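Local coordinates for protein cypemycin cysteine dehydrogenase (decarboxylating) (Streptomyces sp, PDB 6JDD) that catalyses the flavin-dependent oxidative decarboxylation of a C-terminal cysteine in the biosynthesis of the linaridin peptide cypemycin, at residues I28-E33 and G174-A179; L52-L57 and V65-W70. All coordinates share one frame; numbering follows the deposited sequence.

Contact 1: I28-E33 and G174-A179; sequences IHWLRE and GALAAA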
loop_
_atom_site.group_PDB
_atom_site.type_symbol
_atom_site.label_atom_id
_atom_site.label_comp_id
_atom_site.label_asym_id
_atom_site.label_seq_id
_atom_site.Cartn_x
_atom_site.Cartn_y
_atom_site.Cartn_z
ATOM N N ILE A 28 16.709 -11.421 31.025
ATOM C CA ILE A 28 17.589 -10.236 30.785
ATOM C C ILE A 28 17.430 -9.266 31.969
ATOM O O ILE A 28 18.457 -8.807 32.497
ATOM C CB ILE A 28 17.290 -9.537 29.444
ATOM C CG1 ILE A 28 17.468 -10.471 28.241
ATOM C CG2 ILE A 28 18.136 -8.264 29.309
ATOM C CD1 ILE A 28 18.876 -10.928 28.028
ATOM N N HIS A 29 16.200 -8.966 32.393
ATOM C CA HIS A 29 15.943 -8.085 33.555
ATOM C C HIS A 29 16.664 -8.654 34.782
ATOM O O HIS A 29 17.374 -7.892 35.433
ATOM C CB HIS A 29 14.444 -7.929 33.767
ATOM C CG HIS A 29 14.116 -7.109 34.970
ATOM N ND1 HIS A 29 14.422 -5.754 35.028
ATOM C CD2 HIS A 29 13.532 -7.441 36.141
ATOM C CE1 HIS A 29 14.029 -5.292 36.176
ATOM N NE2 HIS A 29 13.480 -6.302 36.874
ATOM N N TRP A 30 16.504 -9.951 35.060
ATOM C CA TRP A 30 17.209 -10.677 36.162
ATOM C C TRP A 30 18.733 -10.464 36.083
ATOM O O TRP A 30 19.352 -9.995 37.075
ATOM C CB TRP A 30 16.867 -12.176 36.154
ATOM C CG TRP A 30 17.659 -13.006 37.121
ATOM C CD1 TRP A 30 17.312 -13.314 38.407
ATOM C CD2 TRP A 30 18.929 -13.651 36.887
ATOM N NE1 TRP A 30 18.282 -14.081 38.986
ATOM C CE2 TRP A 30 19.290 -14.296 38.087
ATOM C CE3 TRP A 30 19.795 -13.740 35.791
ATOM C CZ2 TRP A 30 20.473 -15.023 38.216
ATOM C CZ3 TRP A 30 20.973 -14.440 35.922
ATOM C CH2 TRP A 30 21.304 -15.076 37.119
ATOM N N LEU A 31 19.332 -10.773 34.940
ATOM C CA LEU A 31 20.793 -10.614 34.766
ATOM C C LEU A 31 21.198 -9.143 34.976
ATOM O O LEU A 31 22.216 -8.913 35.606
ATOM C CB LEU A 31 21.163 -11.125 33.375
ATOM C CG LEU A 31 22.644 -11.063 33.016
ATOM C CD1 LEU A 31 23.476 -11.890 33.981
ATOM C CD2 LEU A 31 22.836 -11.516 31.588
ATOM N N ARG A 32 20.417 -8.165 34.528
ATOM C CA ARG A 32 20.776 -6.722 34.714
ATOM C C ARG A 32 20.768 -6.350 36.207
ATOM O O ARG A 32 21.590 -5.534 36.589
ATOM C CB ARG A 32 19.829 -5.840 33.896
ATOM C CG ARG A 32 19.870 -6.138 32.402
ATOM C CD ARG A 32 20.957 -5.410 31.667
ATOM N NE ARG A 32 20.638 -4.001 31.683
ATOM C CZ ARG A 32 21.139 -3.106 32.515
ATOM N NH1 ARG A 32 22.032 -3.443 33.435
ATOM N NH2 ARG A 32 20.752 -1.857 32.396
ATOM N N GLU A 33 19.861 -6.896 37.016
ATOM C CA GLU A 33 19.771 -6.587 38.469
ATOM C C GLU A 33 20.833 -7.391 39.219
ATOM O O GLU A 33 21.537 -6.816 40.064
ATOM C CB GLU A 33 18.381 -6.900 39.041
ATOM C CG GLU A 33 17.260 -6.069 38.427
ATOM C CD GLU A 33 17.124 -4.633 38.927
ATOM O OE1 GLU A 33 15.992 -4.269 39.350
ATOM O OE2 GLU A 33 18.128 -3.869 38.874
ATOM N N GLY A 174 23.304 -21.708 34.512
ATOM C CA GLY A 174 24.210 -22.759 34.011
ATOM C C GLY A 174 25.038 -22.274 32.830
ATOM O O GLY A 174 26.262 -22.552 32.786
ATOM N N ALA A 175 24.416 -21.569 31.892
ATOM C CA ALA A 175 25.137 -21.058 30.714
ATOM C C ALA A 175 26.237 -20.112 31.228
ATOM O O ALA A 175 27.341 -20.086 30.662
ATOM C CB ALA A 175 24.187 -20.421 29.718
ATOM N N LEU A 176 25.959 -19.323 32.251
ATOM C CA LEU A 176 26.931 -18.276 32.693
ATOM C C LEU A 176 28.133 -18.976 33.323
ATOM O O LEU A 176 29.302 -18.554 33.072
ATOM C CB LEU A 176 26.260 -17.342 33.705
ATOM C CG LEU A 176 25.221 -16.376 33.147
ATOM C CD1 LEU A 176 24.403 -15.780 34.279
ATOM C CD2 LEU A 176 25.884 -15.277 32.333
ATOM N N ALA A 177 27.859 -20.008 34.121
ATOM C CA ALA A 177 28.910 -20.809 34.786
ATOM C C ALA A 177 29.775 -21.492 33.720
ATOM O O ALA A 177 31.012 -21.359 33.783
ATOM C CB ALA A 177 28.287 -21.801 35.734
ATOM N N ALA A 178 29.143 -22.159 32.750
ATOM C CA ALA A 178 29.847 -22.794 31.619
ATOM C C ALA A 178 30.674 -21.737 30.895
ATOM O O ALA A 178 31.811 -22.018 30.583
ATOM C CB ALA A 178 28.870 -23.452 30.692
ATOM N N ALA A 179 30.145 -20.538 30.723
ATOM C CA ALA A 179 30.916 -19.503 30.011
ATOM C C ALA A 179 32.144 -19.065 30.809
ATOM O O ALA A 179 33.192 -18.970 30.203
ATOM C CB ALA A 179 30.034 -18.339 29.672
#

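Contact 2: L52-L57 and V65-W70; sequences LAVRAL and VWVDSW. With FAD (flavin-adenine dinucleotide), chain B.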
loop_
_atom_site.group_PDB
_atom_site.type_symbol
_atom_site.label_atom_id
_atom_site.label_comp_id
_atom_site.label_asym_id
_atom_site.label_seq_id
_atom_site.Cartn_x
_atom_site.Cartn_y
_atom_site.Cartn_z
ATOM N N LEU A 52 8.513 -12.200 21.247
ATOM C CA LEU A 52 8.846 -11.087 22.160
ATOM C C LEU A 52 8.905 -9.778 21.379
ATOM O O LEU A 52 8.777 -9.814 20.162
ATOM C CB LEU A 52 10.142 -11.392 22.899
ATOM C CG LEU A 52 11.388 -11.559 22.053
ATOM C CD1 LEU A 52 11.790 -10.254 21.408
ATOM C CD2 LEU A 52 12.523 -12.037 22.935
ATOM N N ALA A 53 9.056 -8.660 22.082
ATOM C CA ALA A 53 9.162 -7.334 21.462
ATOM C C ALA A 53 10.616 -6.868 21.575
ATOM O O ALA A 53 11.131 -6.724 22.706
ATOM C CB ALA A 53 8.171 -6.414 22.123
ATOM N N VAL A 54 11.241 -6.590 20.434
ATOM C CA VAL A 54 12.634 -6.064 20.425
ATOM C C VAL A 54 12.683 -4.760 21.232
ATOM O O VAL A 54 13.726 -4.508 21.894
ATOM C CB VAL A 54 13.122 -5.884 18.982
ATOM C CG1 VAL A 54 14.496 -5.255 18.936
ATOM C CG2 VAL A 54 13.141 -7.224 18.290
ATOM N N ARG A 55 11.628 -3.946 21.129
ATOM C CA ARG A 55 11.555 -2.631 21.823
ATOM C C ARG A 55 11.797 -2.818 23.325
ATOM O O ARG A 55 12.573 -2.028 23.900
ATOM C CB ARG A 55 10.199 -1.968 21.566
ATOM C CG ARG A 55 10.281 -0.670 20.776
ATOM C CD ARG A 55 8.923 -0.020 20.591
ATOM N NE ARG A 55 8.366 -0.269 19.269
ATOM C CZ ARG A 55 7.643 -1.335 18.945
ATOM N NH1 ARG A 55 7.180 -1.471 17.715
ATOM N NH2 ARG A 55 7.388 -2.261 19.851
ATOM N N ALA A 56 11.155 -3.822 23.926
ATOM C CA ALA A 56 11.298 -4.078 25.369
ATOM C C ALA A 56 12.773 -4.394 25.710
ATOM O O ALA A 56 13.269 -3.904 26.753
ATOM C CB ALA A 56 10.348 -5.173 25.781
ATOM N N LEU A 57 13.486 -5.119 24.850
ATOM C CA LEU A 57 14.907 -5.453 25.084
ATOM C C LEU A 57 15.757 -4.182 24.976
ATOM O O LEU A 57 16.750 -4.058 25.709
ATOM C CB LEU A 57 15.370 -6.503 24.065
ATOM C CG LEU A 57 14.732 -7.879 24.173
ATOM C CD1 LEU A 57 15.044 -8.696 22.931
ATOM C CD2 LEU A 57 15.187 -8.617 25.405
ATOM N N VAL A 65 21.148 -3.647 20.710
ATOM C CA VAL A 65 20.056 -4.613 20.454
ATOM C C VAL A 65 19.744 -4.520 18.976
ATOM O O VAL A 65 19.661 -3.423 18.468
ATOM C CB VAL A 65 18.820 -4.362 21.335
ATOM C CG1 VAL A 65 17.691 -5.320 21.004
ATOM C CG2 VAL A 65 19.142 -4.481 22.803
ATOM N N TRP A 66 19.664 -5.652 18.305
ATOM C CA TRP A 66 19.394 -5.676 16.850
ATOM C C TRP A 66 18.648 -6.939 16.423
ATOM O O TRP A 66 18.750 -7.996 17.077
ATOM C CB TRP A 66 20.655 -5.486 16.040
ATOM C CG TRP A 66 21.876 -6.205 16.515
ATOM C CD1 TRP A 66 22.759 -5.755 17.448
ATOM C CD2 TRP A 66 22.416 -7.442 16.023
ATOM N NE1 TRP A 66 23.795 -6.623 17.585
ATOM C CE2 TRP A 66 23.619 -7.661 16.717
ATOM C CE3 TRP A 66 22.004 -8.381 15.066
ATOM C CZ2 TRP A 66 24.414 -8.778 16.498
ATOM C CZ3 TRP A 66 22.795 -9.478 14.837
ATOM C CH2 TRP A 66 23.976 -9.673 15.554
ATOM N N VAL A 67 17.881 -6.787 15.361
ATOM C CA VAL A 67 17.217 -7.919 14.692
ATOM C C VAL A 67 18.252 -8.582 13.794
ATOM O O VAL A 67 19.038 -7.858 13.143
ATOM C CB VAL A 67 15.971 -7.463 13.939
ATOM C CG1 VAL A 67 15.389 -8.626 13.161
ATOM C CG2 VAL A 67 14.950 -6.889 14.914
ATOM N N ASP A 68 18.276 -9.911 13.844
ATOM C CA ASP A 68 19.257 -10.758 13.133
ATOM C C ASP A 68 18.881 -10.842 11.626
ATOM O O ASP A 68 18.268 -11.823 11.173
ATOM C CB ASP A 68 19.379 -12.137 13.801
ATOM C CG ASP A 68 20.369 -13.029 13.051
ATOM O OD1 ASP A 68 21.290 -12.450 12.467
ATOM O OD2 ASP A 68 20.190 -14.305 13.029
ATOM N N SER A 69 19.208 -9.795 10.897
ATOM C CA SER A 69 18.772 -9.662 9.459
ATOM C C SER A 69 19.767 -8.763 8.762
ATOM O O SER A 69 20.165 -7.779 9.358
ATOM C CB SER A 69 17.389 -9.144 9.232
ATOM O OG SER A 69 17.257 -8.819 7.865
ATOM N N TRP A 70 20.183 -9.149 7.572
ATOM C CA TRP A 70 21.253 -8.402 6.865
ATOM C C TRP A 70 20.786 -7.003 6.458
ATOM O O TRP A 70 21.674 -6.177 6.265
ATOM C CB TRP A 70 21.732 -9.188 5.661
ATOM C CG TRP A 70 22.617 -10.316 6.048
ATOM C CD1 TRP A 70 22.359 -11.649 5.946
ATOM C CD2 TRP A 70 23.899 -10.209 6.667
ATOM N NE1 TRP A 70 23.423 -12.381 6.410
ATOM C CE2 TRP A 70 24.386 -11.520 6.852
ATOM C CE3 TRP A 70 24.694 -9.136 7.042
ATOM C CZ2 TRP A 70 25.634 -11.781 7.398
ATOM C CZ3 TRP A 70 25.924 -9.391 7.589
ATOM C CH2 TRP A 70 26.388 -10.694 7.754
HETATM P PA FAD B . 21.169 -14.997 -1.206
HETATM O O1A FAD B . 20.365 -15.563 -2.330
HETATM O O2A FAD B . 21.069 -13.534 -0.930
HETATM O O5B FAD B . 20.851 -15.814 0.138
HETATM C C5B FAD B . 19.790 -15.338 1.004
HETATM C C4B FAD B . 19.277 -16.485 1.841
HETATM O O4B FAD B . 17.829 -16.528 1.751
HETATM C C3B FAD B . 19.760 -17.883 1.432
HETATM O O3B FAD B . 19.959 -18.713 2.570
HETATM C C2B FAD B . 18.607 -18.392 0.562
HETATM O O2B FAD B . 18.538 -19.800 0.514
HETATM C C1B FAD B . 17.409 -17.791 1.288
HETATM N N9A FAD B . 16.243 -17.598 0.436
HETATM C C8A FAD B . 15.862 -18.352 -0.647
HETATM N N7A FAD B . 14.756 -17.913 -1.203
HETATM C C5A FAD B . 14.392 -16.809 -0.440
HETATM C C6A FAD B . 13.311 -15.910 -0.518
HETATM N N6A FAD B . 12.356 -15.979 -1.441
HETATM N N1A FAD B . 13.257 -14.923 0.407
HETATM C C2A FAD B . 14.221 -14.858 1.334
HETATM N N3A FAD B . 15.281 -15.644 1.505
HETATM C C4A FAD B . 15.305 -16.611 0.572
HETATM N N1 FAD B . 29.529 -12.636 3.312
HETATM C C2 FAD B . 30.624 -13.259 2.821
HETATM O O2 FAD B . 30.672 -14.489 2.741
HETATM N N3 FAD B . 31.716 -12.569 2.397
HETATM C C4 FAD B . 31.772 -11.198 2.442
HETATM O O4 FAD B . 32.774 -10.617 2.050
HETATM C C4X FAD B . 30.650 -10.512 2.946
HETATM N N5 FAD B . 30.685 -9.205 2.996
HETATM C C5X FAD B . 29.582 -8.562 3.491
HETATM C C6 FAD B . 29.601 -7.157 3.551
HETATM C C7 FAD B . 28.530 -6.445 4.036
HETATM C C7M FAD B . 28.586 -4.940 4.087
HETATM C C8 FAD B . 27.379 -7.139 4.484
HETATM C C8M FAD B . 26.192 -6.381 5.019
HETATM C C9 FAD B . 27.347 -8.518 4.429
HETATM C C9A FAD B . 28.438 -9.253 3.936
HETATM N N10 FAD B . 28.439 -10.645 3.866
HETATM C C10 FAD B . 29.538 -11.322 3.373
HETATM C "C1'" FAD B . 27.260 -11.402 4.323
HETATM C "C2'" FAD B . 26.390 -11.857 3.167
HETATM O "O2'" FAD B . 25.815 -10.724 2.524
HETATM C "C3'" FAD B . 25.275 -12.786 3.651
HETATM O "O3'" FAD B . 25.843 -14.013 4.096
HETATM C "C4'" FAD B . 24.215 -13.082 2.586
HETATM O "O4'" FAD B . 23.208 -13.934 3.136
HETATM C "C5'" FAD B . 24.801 -13.730 1.353
HETATM O "O5'" FAD B . 23.725 -14.151 0.470
HETATM P P FAD B . 24.079 -14.650 -1.013
HETATM O O1P FAD B . 25.165 -15.669 -0.922
HETATM O O2P FAD B . 24.285 -13.450 -1.877
HETATM O O3P FAD B . 22.711 -15.374 -1.435
#

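Contact 1: I28-E33 and G174-A179
Leu176, which meets Trp30 and Leu31 across the contact, sits on a helical turn whose shortest polar bond runs from Ala179 N to Ala175 O, 2.8 Å. None of the polar bonds links the two helices, and what joins them is apolar: a single methyl, Leu176 CD1, serves both partners. It lies 4.0 Å from Trp30 CZ3, at the edge of the indole and near its plane, so the six-membered ring meets the methyl rim-on. Leu31 CD1 reaches the same methyl at 4.0 Å, its side chain running obliquely to that of Leu176. With CG of Leu31 swung opposite its backbone N (chi1 -179°), the isobutyl group extends toward helix 172-185 and meets Leu176 midway, which fits the 10.0 Å between the CA atoms of Leu31 and Leu176. Val40 of strand 39-44 also touches Leu31, and Phe6 touches Leu176, while Phe34 and Trp27 meet the Trp30 ring by stacking and edge-to-face contact respectively. The C-terminal helix 172-185 is thus joined to helix 24-34, which rests on the parallel sheet. With 97 Å² buried in all, this is a small, nonpolar touch, made by burial of apolar groups rather than by directional bonds.

Contact 2: L52-L57 and V65-W70
Helix 54-60 starts just after Ala53, its N-cap residue, and its first turn packs against strand 65-67, outermost of the sheet within this chain, the CA atoms of Leu57 and Val65 being 7.0 Å apart. Val54 is forked between two strand residues. Its CG1, anti to the backbone N (chi1 176°), meets Val65 CG1 at 3.8 Å, the two side chains running antiparallel alongside each other. CG2 of Val54 goes instead to Val67 CG2, also 3.8 Å away, with the side chains nearly perpendicular. Val65 CG1 in turn lies 4.0 Å from Leu57 CB, and its other methyl rests near the Leu57 carbonyl. This is the helix-strand interface of a beta-alpha-beta crossover; Leu57 also touches Val42 and Val44 of strand 39-44. Beyond the strand, Asp68 centres an inverse gamma turn and binds Ser110 OG and Ala112 N through its carboxylate. Further on, one face of the Trp70 indole lies against FAD, without a parallel stack: NE1 is 3.3 Å from C3' of the ribityl chain, and CZ3 is 3.6 Å from C9 of the dimethylbenzene ring. The same FAD is hydrogen-bonded by Thr45 and Thr99 of the third subunit, so Trp70 contributes to a site shared between chains. Valine and leucine groups thus pack helix on strand, Arg58 NH2 adds a polar tie to Val65 O, and the following loop supplies the Asp68 bonds and an aromatic surface for the cofactor.

How the contacts relate
Both contacts fasten a helix of this flavoprotein fold through apolar side chains, and their centres lie 19 Å apart. Contact 1 is the more buried, yet joins less surface, 97 Å² against 190 Å²; it brings together helices far apart in sequence, while contact 2 ties neighbouring elements of one crossover. Helices 24-34 and 54-60 themselves meet, Ile28 CG1 lying 4.1 Å from Leu57 CD2, so the two helices also pack directly on each other. Contact 1 is a purely apolar helix-helix touch in the interior, contact 2 a partly buried helix-strand interface beside neighbouring subunits. Contact 2 alone of the pair leads into an FAD site at a subunit boundary.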